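Long-range contacts in integrase (Human T-cell leukemia virus 2, PDB 6QBW), which probably inserts the viral DNA copy into the host genome, this chain being the catalytic core domain of the retroviral integrase: residues Thr15-Lys20 with Ile111-Leu116; Cys25-Val30 with Lys43-Cys48; Thr138-Asn143 with Lys150-Ile155. All coordinates share one frame; numbering follows the deposited sequence.

The three contacts belong to one RNase H-like integrase core. Contact 1 lays helix 104-122 against strand 9-19, and contact 2 joins the neighbouring strand 22-31 to the turn leading into helix 47-61. Contact 2 is nested within the chain loop that contact 1 closes. Their centres lie about 13 Å apart, and they meet through Leu-26, which touches both Tyr-17 and Leu-116. Contact 3 follows later in the chain, where helix 128-142 meets the short helix 152-156. It lies about 20 Å from contact 1, centre to centre, and is joined to it by Ile-111 and Ile-112 packing on Leu-139. Contact 1 thus touches both others, and helix 104-122 links the sheet to helix 128-142.

Contact 1 of 3, residues Thr15-Lys20 with Ile111-Leu116; sequences THYKYK and IIKNLL
The ammonium nitrogen of Lys-113 is gripped by two oxygens of the strand facing its helix. NZ donates to the hydroxyl of Thr-15, with 2.7 Å between NZ and OG1, and to the backbone carbonyl of His-16, with 2.9 Å between NZ and O. The lysine and the threonine reach for each other tip to tip, whereas the carbonyl receives its bond with the donor tilted somewhat from the carbonyl plane. An extended chain beyond CG carries the amine this far, and CE passes 3.7 Å from CG2 of Thr-15. The charge is therefore held by one side-chain and one main-chain oxygen of consecutive residues, which fixes the tip from two directions. On its way the aliphatic part of Lys-113 slides past Tyr-17, running in the opposite direction, and its CG comes within 3.7 Å of ring atom CD1.

This is helix-on-sheet packing of the RNase H-like integrase core: helix 104-122 lies nearly along strand 9-19, the axes of the two segments 10.7 Å apart and 12° from parallel. Tyr-17 lies between them. With CG anti to the backbone nitrogen (chi1 -176°), its ring projects to the helix, where CD1 of Leu-116 lies over one face in a CH-pi contact, 3.8 Å from the centroid and 10° off the ring normal. CB of the same leucine touches the phenol oxygen, OH, at 3.4 Å. That oxygen is hydrogen-bonded to OD1 of Asn-117, the next residue on the helix, so the far end of the ring is pinned as well. The side chain of Leu-116 also touches Ile-132 of helix 128-142, and Thr-15 rests against Leu-26 of strand 22-31, its side chain about 6 Å from a bound calcium ion.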
loop_
_atom_site.group_PDB
_atom_site.type_symbol
_atom_site.label_atom_id
_atom_site.label_comp_id
_atom_site.label_asym_id
_atom_site.label_seq_id
_atom_site.Cartn_x
_atom_site.Cartn_y
_atom_site.Cartn_z
ATOM N N THR A 15 -3.224 -21.080 -10.002
ATOM C CA THR A 15 -4.286 -22.031 -9.733
ATOM C C THR A 15 -5.623 -21.385 -10.061
ATOM O O THR A 15 -5.760 -20.164 -10.015
ATOM C CB THR A 15 -4.268 -22.527 -8.264
ATOM O OG1 THR A 15 -5.333 -23.458 -8.061
ATOM C CG2 THR A 15 -4.422 -21.382 -7.265
ATOM N N HIS A 16 -6.601 -22.218 -10.395
ATOM C CA HIS A 16 -7.930 -21.741 -10.735
ATOM C C HIS A 16 -8.785 -21.608 -9.486
ATOM O O HIS A 16 -8.644 -22.386 -8.540
ATOM C CB HIS A 16 -8.589 -22.673 -11.753
ATOM C CG HIS A 16 -7.874 -22.714 -13.068
ATOM N ND1 HIS A 16 -8.092 -21.783 -14.063
ATOM C CD2 HIS A 16 -6.924 -23.557 -13.541
ATOM C CE1 HIS A 16 -7.316 -22.058 -15.097
ATOM N NE2 HIS A 16 -6.597 -23.130 -14.807
ATOM N N TYR A 17 -9.644 -20.596 -9.478
ATOM C CA TYR A 17 -10.616 -20.407 -8.413
ATOM C C TYR A 17 -11.958 -20.056 -9.034
ATOM O O TYR A 17 -12.144 -18.954 -9.548
ATOM C CB TYR A 17 -10.171 -19.309 -7.443
ATOM C CG TYR A 17 -11.109 -19.157 -6.266
ATOM C CD1 TYR A 17 -11.152 -20.119 -5.259
ATOM C CD2 TYR A 17 -11.963 -18.064 -6.169
ATOM C CE1 TYR A 17 -12.018 -19.994 -4.185
ATOM C CE2 TYR A 17 -12.832 -17.929 -5.099
ATOM C CZ TYR A 17 -12.859 -18.896 -4.110
ATOM O OH TYR A 17 -13.726 -18.763 -3.046
ATOM N N LYS A 18 -12.884 -21.009 -8.993
ATOM C CA LYS A 18 -14.213 -20.820 -9.557
ATOM C C LYS A 18 -15.047 -19.965 -8.604
ATOM O O LYS A 18 -15.073 -20.220 -7.402
ATOM C CB LYS A 18 -14.867 -22.183 -9.825
ATOM C CG LYS A 18 -16.295 -22.137 -10.350
ATOM C CD LYS A 18 -17.305 -22.344 -9.224
ATOM C CE LYS A 18 -18.738 -22.200 -9.707
ATOM N NZ LYS A 18 -19.666 -22.079 -8.553
ATOM N N TYR A 19 -15.701 -18.938 -9.146
ATOM C CA TYR A 19 -16.592 -18.067 -8.371
ATOM C C TYR A 19 -17.597 -17.347 -9.274
ATOM O O TYR A 19 -17.217 -16.765 -10.296
ATOM C CB TYR A 19 -15.790 -17.033 -7.569
ATOM C CG TYR A 19 -16.650 -15.899 -7.029
ATOM C CD1 TYR A 19 -17.652 -16.143 -6.084
ATOM C CD2 TYR A 19 -16.474 -14.586 -7.475
ATOM C CE1 TYR A 19 -18.442 -15.114 -5.593
ATOM C CE2 TYR A 19 -17.262 -13.552 -6.992
ATOM C CZ TYR A 19 -18.243 -13.818 -6.053
ATOM O OH TYR A 19 -19.030 -12.792 -5.571
ATOM N N LYS A 20 -18.869 -17.374 -8.874
ATOM C CA LYS A 20 -19.959 -16.785 -9.654
ATOM C C LYS A 20 -19.861 -17.232 -11.111
ATOM O O LYS A 20 -19.791 -16.404 -12.019
ATOM C CB LYS A 20 -19.946 -15.254 -9.544
ATOM C CG LYS A 20 -20.565 -14.700 -8.266
ATOM C CD LYS A 20 -22.083 -14.630 -8.350
ATOM C CE LYS A 20 -22.677 -13.734 -7.270
ATOM N NZ LYS A 20 -24.144 -13.534 -7.464
ATOM N N ILE A 111 -5.114 -22.865 1.838
ATOM C CA ILE A 111 -5.384 -21.921 2.925
ATOM C C ILE A 111 -6.077 -20.687 2.353
ATOM O O ILE A 111 -7.125 -20.262 2.857
ATOM C CB ILE A 111 -4.094 -21.496 3.661
ATOM C CG1 ILE A 111 -3.458 -22.691 4.374
ATOM C CG2 ILE A 111 -4.376 -20.403 4.684
ATOM C CD1 ILE A 111 -2.000 -22.487 4.737
ATOM N N ILE A 112 -5.490 -20.131 1.294
ATOM C CA ILE A 112 -6.032 -18.943 0.638
ATOM C C ILE A 112 -7.491 -19.172 0.247
ATOM O O ILE A 112 -8.349 -18.359 0.572
ATOM C CB ILE A 112 -5.209 -18.551 -0.620
ATOM C CG1 ILE A 112 -3.817 -18.032 -0.235
ATOM C CG2 ILE A 112 -5.940 -17.496 -1.457
ATOM C CD1 ILE A 112 -3.820 -16.702 0.495
ATOM N N LYS A 113 -7.758 -20.281 -0.439
ATOM C CA LYS A 113 -9.105 -20.590 -0.926
ATOM C C LYS A 113 -10.105 -20.841 0.195
ATOM O O LYS A 113 -11.278 -20.487 0.068
ATOM C CB LYS A 113 -9.075 -21.788 -1.874
ATOM C CG LYS A 113 -8.386 -21.478 -3.189
ATOM C CD LYS A 113 -8.263 -22.705 -4.069
ATOM C CE LYS A 113 -7.235 -22.483 -5.166
ATOM N NZ LYS A 113 -7.308 -23.540 -6.210
ATOM N N ASN A 114 -9.643 -21.447 1.287
ATOM C CA ASN A 114 -10.486 -21.625 2.471
ATOM C C ASN A 114 -10.942 -20.274 3.012
ATOM O O ASN A 114 -12.105 -20.113 3.370
ATOM C CB ASN A 114 -9.757 -22.419 3.568
ATOM C CG ASN A 114 -9.658 -23.906 3.255
ATOM O OD1 ASN A 114 -10.381 -24.424 2.404
ATOM N ND2 ASN A 114 -8.758 -24.600 3.947
ATOM N N LEU A 115 -10.025 -19.309 3.058
ATOM C CA LEU A 115 -10.355 -17.952 3.494
ATOM C C LEU A 115 -11.255 -17.225 2.497
ATOM O O LEU A 115 -12.172 -16.514 2.902
ATOM C CB LEU A 115 -9.084 -17.140 3.751
ATOM C CG LEU A 115 -8.362 -17.505 5.050
ATOM C CD1 LEU A 115 -6.885 -17.151 4.986
ATOM C CD2 LEU A 115 -9.026 -16.831 6.240
ATOM N N LEU A 116 -11.001 -17.397 1.202
ATOM C CA LEU A 116 -11.865 -16.805 0.178
ATOM C C LEU A 116 -13.292 -17.322 0.311
ATOM O O LEU A 116 -14.241 -16.537 0.333
ATOM C CB LEU A 116 -11.352 -17.107 -1.235
ATOM C CG LEU A 116 -10.081 -16.398 -1.698
ATOM C CD1 LEU A 116 -9.829 -16.665 -3.177
ATOM C CD2 LEU A 116 -10.164 -14.903 -1.433
#

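Contact 2 of 3, residues Cys25-Val30 with Lys43-Cys48; sequences CLHVWV and KKETSC
Glu-45 packs against Cys-25 and His-27 in the RNase H-like core of the integrase, where the turn that follows strand 37-42 and leads into helix 47-61 passes strand 22-31, which lies between strands 37-42 and 9-19. Its side chain can be followed outward. CB lies 4.1 Å from SG of Cys-25. CG, anti to the backbone nitrogen (chi1 -160°), comes no nearer than 4.3 Å to NE2 of His-27. The chain continues extended alongside the cysteine, with OE1 4.1 Å from SG. The other oxygen, OE2, takes a weak hydrogen bond from the backbone N of Ala-74. The carboxylate is thus held, loosely, from beyond the two segments.

No hydrogen bond crosses this contact, which rests on loose packing at 3.7 Å and beyond. The carbonyl of Lys-44 points in between the two strand side chains, its O 3.7 Å from CB of Cys-25. Just after the turn, Thr-46 sits at the N-cap of helix 47-61, and Cys-48 is joined by a disulfide to Cys-123 of the second subunit, so the start of this helix also belongs to a subunit interface. His-27 presents the edge of its ring to the turn: CE1 lies 3.8 Å from O of Lys-44, which is in the ring plane, while the adjacent NE2 is buried with no polar partner in the model.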
loop_
_atom_site.group_PDB
_atom_site.type_symbol
_atom_site.label_atom_id
_atom_site.label_comp_id
_atom_site.label_asym_id
_atom_site.label_seq_id
_atom_site.Cartn_x
_atom_site.Cartn_y
_atom_site.Cartn_z
ATOM N N CYS A 25 -7.835 -16.892 -12.448
ATOM C CA CYS A 25 -6.494 -17.431 -12.302
ATOM C C CYS A 25 -5.857 -16.738 -11.113
ATOM O O CYS A 25 -5.596 -15.535 -11.150
ATOM C CB CYS A 25 -5.670 -17.208 -13.570
ATOM S SG CYS A 25 -6.170 -18.250 -14.964
ATOM N N LEU A 26 -5.659 -17.498 -10.042
ATOM C CA LEU A 26 -4.958 -17.007 -8.868
ATOM C C LEU A 26 -3.470 -17.220 -9.056
ATOM O O LEU A 26 -2.990 -18.345 -9.003
ATOM C CB LEU A 26 -5.421 -17.734 -7.603
ATOM C CG LEU A 26 -6.857 -17.496 -7.139
ATOM C CD1 LEU A 26 -7.019 -18.045 -5.731
ATOM C CD2 LEU A 26 -7.236 -16.019 -7.185
ATOM N N HIS A 27 -2.750 -16.137 -9.302
ATOM C CA HIS A 27 -1.296 -16.168 -9.286
ATOM C C HIS A 27 -0.891 -16.096 -7.820
ATOM O O HIS A 27 -1.344 -15.203 -7.097
ATOM C CB HIS A 27 -0.724 -14.987 -10.077
ATOM C CG HIS A 27 -0.929 -15.090 -11.557
ATOM N ND1 HIS A 27 -2.174 -15.028 -12.144
ATOM C CD2 HIS A 27 -0.043 -15.241 -12.570
ATOM C CE1 HIS A 27 -2.048 -15.143 -13.455
ATOM N NE2 HIS A 27 -0.765 -15.273 -13.739
ATOM N N VAL A 28 -0.068 -17.042 -7.370
ATOM C CA VAL A 28 0.312 -17.119 -5.954
ATOM C C VAL A 28 1.825 -17.178 -5.771
ATOM O O VAL A 28 2.490 -18.027 -6.349
ATOM C CB VAL A 28 -0.331 -18.334 -5.255
ATOM C CG1 VAL A 28 0.101 -18.407 -3.794
ATOM C CG2 VAL A 28 -1.842 -18.245 -5.361
ATOM N N TRP A 29 2.349 -16.271 -4.951
ATOM C CA TRP A 29 3.769 -16.214 -4.664
ATOM C C TRP A 29 3.976 -16.271 -3.163
ATOM O O TRP A 29 3.521 -15.383 -2.445
ATOM C CB TRP A 29 4.365 -14.929 -5.236
ATOM C CG TRP A 29 4.277 -14.875 -6.724
ATOM C CD1 TRP A 29 3.327 -14.237 -7.471
ATOM C CD2 TRP A 29 5.162 -15.506 -7.655
ATOM N NE1 TRP A 29 3.573 -14.423 -8.812
ATOM C CE2 TRP A 29 4.695 -15.199 -8.951
ATOM C CE3 TRP A 29 6.306 -16.299 -7.517
ATOM C CZ2 TRP A 29 5.333 -15.658 -10.104
ATOM C CZ3 TRP A 29 6.939 -16.758 -8.662
ATOM C CH2 TRP A 29 6.451 -16.437 -9.940
ATOM N N VAL A 30 4.654 -17.320 -2.698
ATOM C CA VAL A 30 4.949 -17.487 -1.275
ATOM C C VAL A 30 6.452 -17.607 -1.058
ATOM O O VAL A 30 7.152 -18.275 -1.820
ATOM C CB VAL A 30 4.224 -18.717 -0.658
ATOM C CG1 VAL A 30 4.694 -20.027 -1.284
ATOM C CG2 VAL A 30 4.417 -18.767 0.858
ATOM N N LYS A 43 -8.032 -12.499 -14.825
ATOM C CA LYS A 43 -8.944 -13.105 -15.786
ATOM C C LYS A 43 -8.177 -14.084 -16.662
ATOM O O LYS A 43 -8.628 -15.206 -16.882
ATOM C CB LYS A 43 -9.608 -12.037 -16.654
ATOM C CG LYS A 43 -10.530 -11.094 -15.894
ATOM C CD LYS A 43 -11.887 -11.725 -15.605
ATOM C CE LYS A 43 -12.888 -10.704 -15.079
ATOM N NZ LYS A 43 -14.296 -11.148 -15.283
ATOM N N LYS A 44 -7.010 -13.659 -17.143
ATOM C CA LYS A 44 -6.176 -14.483 -18.020
ATOM C C LYS A 44 -4.890 -14.952 -17.327
ATOM O O LYS A 44 -4.677 -14.690 -16.135
ATOM C CB LYS A 44 -5.864 -13.714 -19.307
ATOM C CG LYS A 44 -7.074 -13.592 -20.224
ATOM C CD LYS A 44 -6.824 -12.720 -21.450
ATOM C CE LYS A 44 -6.400 -11.297 -21.095
ATOM N NZ LYS A 44 -7.183 -10.681 -19.982
ATOM N N GLU A 45 -4.061 -15.675 -18.080
ATOM C CA GLU A 45 -2.799 -16.218 -17.577
ATOM C C GLU A 45 -1.612 -15.897 -18.506
ATOM O O GLU A 45 -0.534 -16.489 -18.367
ATOM C CB GLU A 45 -2.953 -17.733 -17.425
ATOM C CG GLU A 45 -1.962 -18.402 -16.491
ATOM C CD GLU A 45 -2.004 -19.916 -16.603
ATOM O OE1 GLU A 45 -3.083 -20.509 -16.365
ATOM O OE2 GLU A 45 -0.955 -20.514 -16.926
ATOM N N THR A 46 -1.792 -14.950 -19.432
ATOM C CA THR A 46 -0.744 -14.621 -20.409
ATOM C C THR A 46 0.416 -13.893 -19.726
ATOM O O THR A 46 0.329 -13.543 -18.547
ATOM C CB THR A 46 -1.270 -13.761 -21.583
ATOM O OG1 THR A 46 -1.366 -12.387 -21.188
ATOM C CG2 THR A 46 -2.628 -14.258 -22.075
ATOM N N SER A 47 1.493 -13.655 -20.470
ATOM C CA SER A 47 2.719 -13.110 -19.882
ATOM C C SER A 47 2.526 -11.721 -19.272
ATOM O O SER A 47 3.226 -11.362 -18.328
ATOM C CB SER A 47 3.867 -13.092 -20.902
ATOM O OG SER A 47 3.716 -12.058 -21.857
ATOM N N CYS A 48 1.580 -10.947 -19.797
ATOM C CA CYS A 48 1.262 -9.648 -19.210
ATOM C C CYS A 48 0.793 -9.791 -17.770
ATOM O O CYS A 48 1.346 -9.154 -16.864
ATOM C CB CYS A 48 0.212 -8.923 -20.038
ATOM S SG CYS A 48 0.870 -8.365 -21.623
#

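Contact 3 of 3, residues Thr138-Asn143 with Lys150-Ile155; sequences TLNQLN and KTRWQI
Asn-140 and Trp-153 are tied backbone to backbone: the backbone N of Trp-153 donates to O of Asn-140 over 2.9 Å, with an N-H...O angle of 156°. Side chains pack around this bond. CB of Asn-140 rests 3.6 Å from CE3 of Trp-153, approaching the six-membered ring obliquely. The side chain of Gln-141 lies beside the indole and points the same way, its amide plane stacked over one face at 21° and its CG over the five-membered ring. Separately, the guanidinium of Arg-152 offers a face to Leu-139, whose CD1 stands 3.7 Å from CZ, over the centre of the group. CG2 of Thr-151 meets O of Asn-143 at 3.3 Å.

Two helices joined by a loop pack here, the last turns of helix 128-142 against the N-terminal end of the short helix 152-156 in the RNase H-like core. That N-terminal end is shaped by a capping box. Thr-151 turns OG1 in between its backbone N and carbonyl carbon (chi1 62°), where it accepts from N of Gln-154 at 3.2 Å. In return OE1 of Gln-154 takes the N-H of Thr-151 at 2.8 Å and its hydroxyl OG1 at 3.0 Å, the two donors arriving from opposite faces of the amide. Across the contact, a wider pi-type turn brings N of Asn-143 within 2.8 Å of O of Thr-138. Farther out, ND2 of Asn-140 is hydrogen-bonded to O of Val-37 on an outer strand, Trp-153 also leans on Leu-60 and Leu-61 of helix 47-61, and O of Leu-142 accepts from NZ of Lys-63 of the third subunit.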
loop_
_atom_site.group_PDB
_atom_site.type_symbol
_atom_site.label_atom_id
_atom_site.label_comp_id
_atom_site.label_asym_id
_atom_site.label_seq_id
_atom_site.Cartn_x
_atom_site.Cartn_y
_atom_site.Cartn_z
ATOM N N THR A 138 -5.411 -11.534 6.509
ATOM C CA THR A 138 -5.606 -12.510 7.581
ATOM C C THR A 138 -4.423 -13.480 7.636
ATOM O O THR A 138 -3.931 -13.820 8.712
ATOM C CB THR A 138 -6.911 -13.315 7.408
ATOM O OG1 THR A 138 -8.031 -12.426 7.372
ATOM C CG2 THR A 138 -7.098 -14.294 8.557
ATOM N N LEU A 139 -3.970 -13.912 6.465
ATOM C CA LEU A 139 -2.914 -14.897 6.380
ATOM C C LEU A 139 -1.572 -14.301 6.784
ATOM O O LEU A 139 -0.885 -14.839 7.648
ATOM C CB LEU A 139 -2.835 -15.465 4.961
ATOM C CG LEU A 139 -1.893 -16.647 4.744
ATOM C CD1 LEU A 139 -2.145 -17.712 5.796
ATOM C CD2 LEU A 139 -2.074 -17.210 3.345
ATOM N N ASN A 140 -1.209 -13.180 6.170
ATOM C CA ASN A 140 0.111 -12.596 6.399
ATOM C C ASN A 140 0.283 -11.971 7.782
ATOM O O ASN A 140 1.325 -12.157 8.417
ATOM C CB ASN A 140 0.436 -11.559 5.319
ATOM C CG ASN A 140 0.756 -12.190 3.980
ATOM O OD1 ASN A 140 1.416 -13.226 3.915
ATOM N ND2 ASN A 140 0.303 -11.559 2.898
ATOM N N GLN A 141 -0.733 -11.244 8.245
ATOM C CA GLN A 141 -0.581 -10.352 9.401
ATOM C C GLN A 141 -1.460 -10.687 10.608
ATOM O O GLN A 141 -1.257 -10.136 11.692
ATOM C CB GLN A 141 -0.820 -8.911 8.955
ATOM C CG GLN A 141 -0.230 -8.663 7.578
ATOM C CD GLN A 141 -0.130 -7.208 7.202
ATOM O OE1 GLN A 141 0.340 -6.379 7.989
ATOM N NE2 GLN A 141 -0.548 -6.887 5.972
ATOM N N LEU A 142 -2.411 -11.597 10.443
ATOM C CA LEU A 142 -3.286 -11.957 11.544
ATOM C C LEU A 142 -2.963 -13.335 12.111
ATOM O O LEU A 142 -2.948 -13.512 13.333
ATOM C CB LEU A 142 -4.738 -11.881 11.095
ATOM C CG LEU A 142 -5.765 -11.674 12.196
ATOM C CD1 LEU A 142 -5.454 -10.452 13.050
ATOM C CD2 LEU A 142 -7.135 -11.550 11.556
ATOM N N ASN A 143 -2.710 -14.306 11.235
ATOM C CA ASN A 143 -2.332 -15.651 11.671
ATOM C C ASN A 143 -0.983 -15.627 12.375
ATOM O O ASN A 143 0.011 -15.190 11.806
ATOM C CB ASN A 143 -2.268 -16.625 10.490
ATOM C CG ASN A 143 -3.636 -16.954 9.926
ATOM O OD1 ASN A 143 -4.600 -16.218 10.126
ATOM N ND2 ASN A 143 -3.724 -18.066 9.210
ATOM N N LYS A 150 5.254 -15.160 16.066
ATOM C CA LYS A 150 5.332 -14.182 14.998
ATOM C C LYS A 150 4.374 -14.530 13.859
ATOM O O LYS A 150 4.082 -15.692 13.615
ATOM C CB LYS A 150 6.764 -14.115 14.458
ATOM C CG LYS A 150 7.815 -13.679 15.475
ATOM C CD LYS A 150 7.720 -12.187 15.765
ATOM C CE LYS A 150 8.970 -11.645 16.441
ATOM N NZ LYS A 150 9.047 -12.049 17.869
ATOM N N THR A 151 3.887 -13.505 13.171
ATOM C CA THR A 151 3.107 -13.684 11.957
ATOM C C THR A 151 4.062 -13.820 10.777
ATOM O O THR A 151 5.252 -13.542 10.907
ATOM C CB THR A 151 2.199 -12.473 11.704
ATOM O OG1 THR A 151 3.004 -11.298 11.529
ATOM C CG2 THR A 151 1.233 -12.260 12.864
ATOM N N ARG A 152 3.551 -14.231 9.624
ATOM C CA ARG A 152 4.380 -14.319 8.422
ATOM C C ARG A 152 4.999 -12.970 8.060
ATOM O O ARG A 152 6.166 -12.894 7.661
ATOM C CB ARG A 152 3.556 -14.796 7.237
ATOM C CG ARG A 152 3.155 -16.254 7.284
ATOM C CD ARG A 152 1.962 -16.494 6.371
ATOM N NE ARG A 152 1.741 -17.915 6.114
ATOM C CZ ARG A 152 1.219 -18.769 6.988
ATOM N NH1 ARG A 152 0.855 -18.362 8.206
ATOM N NH2 ARG A 152 1.065 -20.045 6.640
ATOM N N TRP A 153 4.202 -11.914 8.191
ATOM C CA TRP A 153 4.647 -10.560 7.858
ATOM C C TRP A 153 5.806 -10.111 8.758
ATOM O O TRP A 153 6.783 -9.531 8.281
ATOM C CB TRP A 153 3.473 -9.578 7.961
ATOM C CG TRP A 153 3.536 -8.464 6.986
ATOM C CD1 TRP A 153 3.630 -7.139 7.266
ATOM C CD2 TRP A 153 3.507 -8.574 5.559
ATOM N NE1 TRP A 153 3.659 -6.411 6.104
ATOM C CE2 TRP A 153 3.586 -7.269 5.042
ATOM C CE3 TRP A 153 3.422 -9.651 4.670
ATOM C CZ2 TRP A 153 3.589 -7.005 3.675
ATOM C CZ3 TRP A 153 3.419 -9.391 3.310
ATOM C CH2 TRP A 153 3.502 -8.075 2.826
ATOM N N GLN A 154 5.694 -10.390 10.054
ATOM C CA GLN A 154 6.760 -10.073 10.996
ATOM C C GLN A 154 8.068 -10.774 10.630
ATOM O O GLN A 154 9.123 -10.145 10.587
ATOM C CB GLN A 154 6.343 -10.447 12.422
ATOM C CG GLN A 154 5.332 -9.490 13.030
ATOM C CD GLN A 154 4.744 -10.001 14.331
ATOM O OE1 GLN A 154 4.047 -11.013 14.355
ATOM N NE2 GLN A 154 5.008 -9.292 15.417
ATOM N N ILE A 155 7.985 -12.072 10.354
ATOM C CA ILE A 155 9.165 -12.887 10.059
ATOM C C ILE A 155 9.839 -12.448 8.769
ATOM O O ILE A 155 11.056 -12.562 8.631
ATOM C CB ILE A 155 8.802 -14.390 9.991
ATOM C CG1 ILE A 155 8.533 -14.924 11.403
ATOM C CG2 ILE A 155 9.914 -15.209 9.349
ATOM C CD1 ILE A 155 7.850 -16.276 11.435
HETATM O O HOH W 1 0.981 -15.128 9.463
#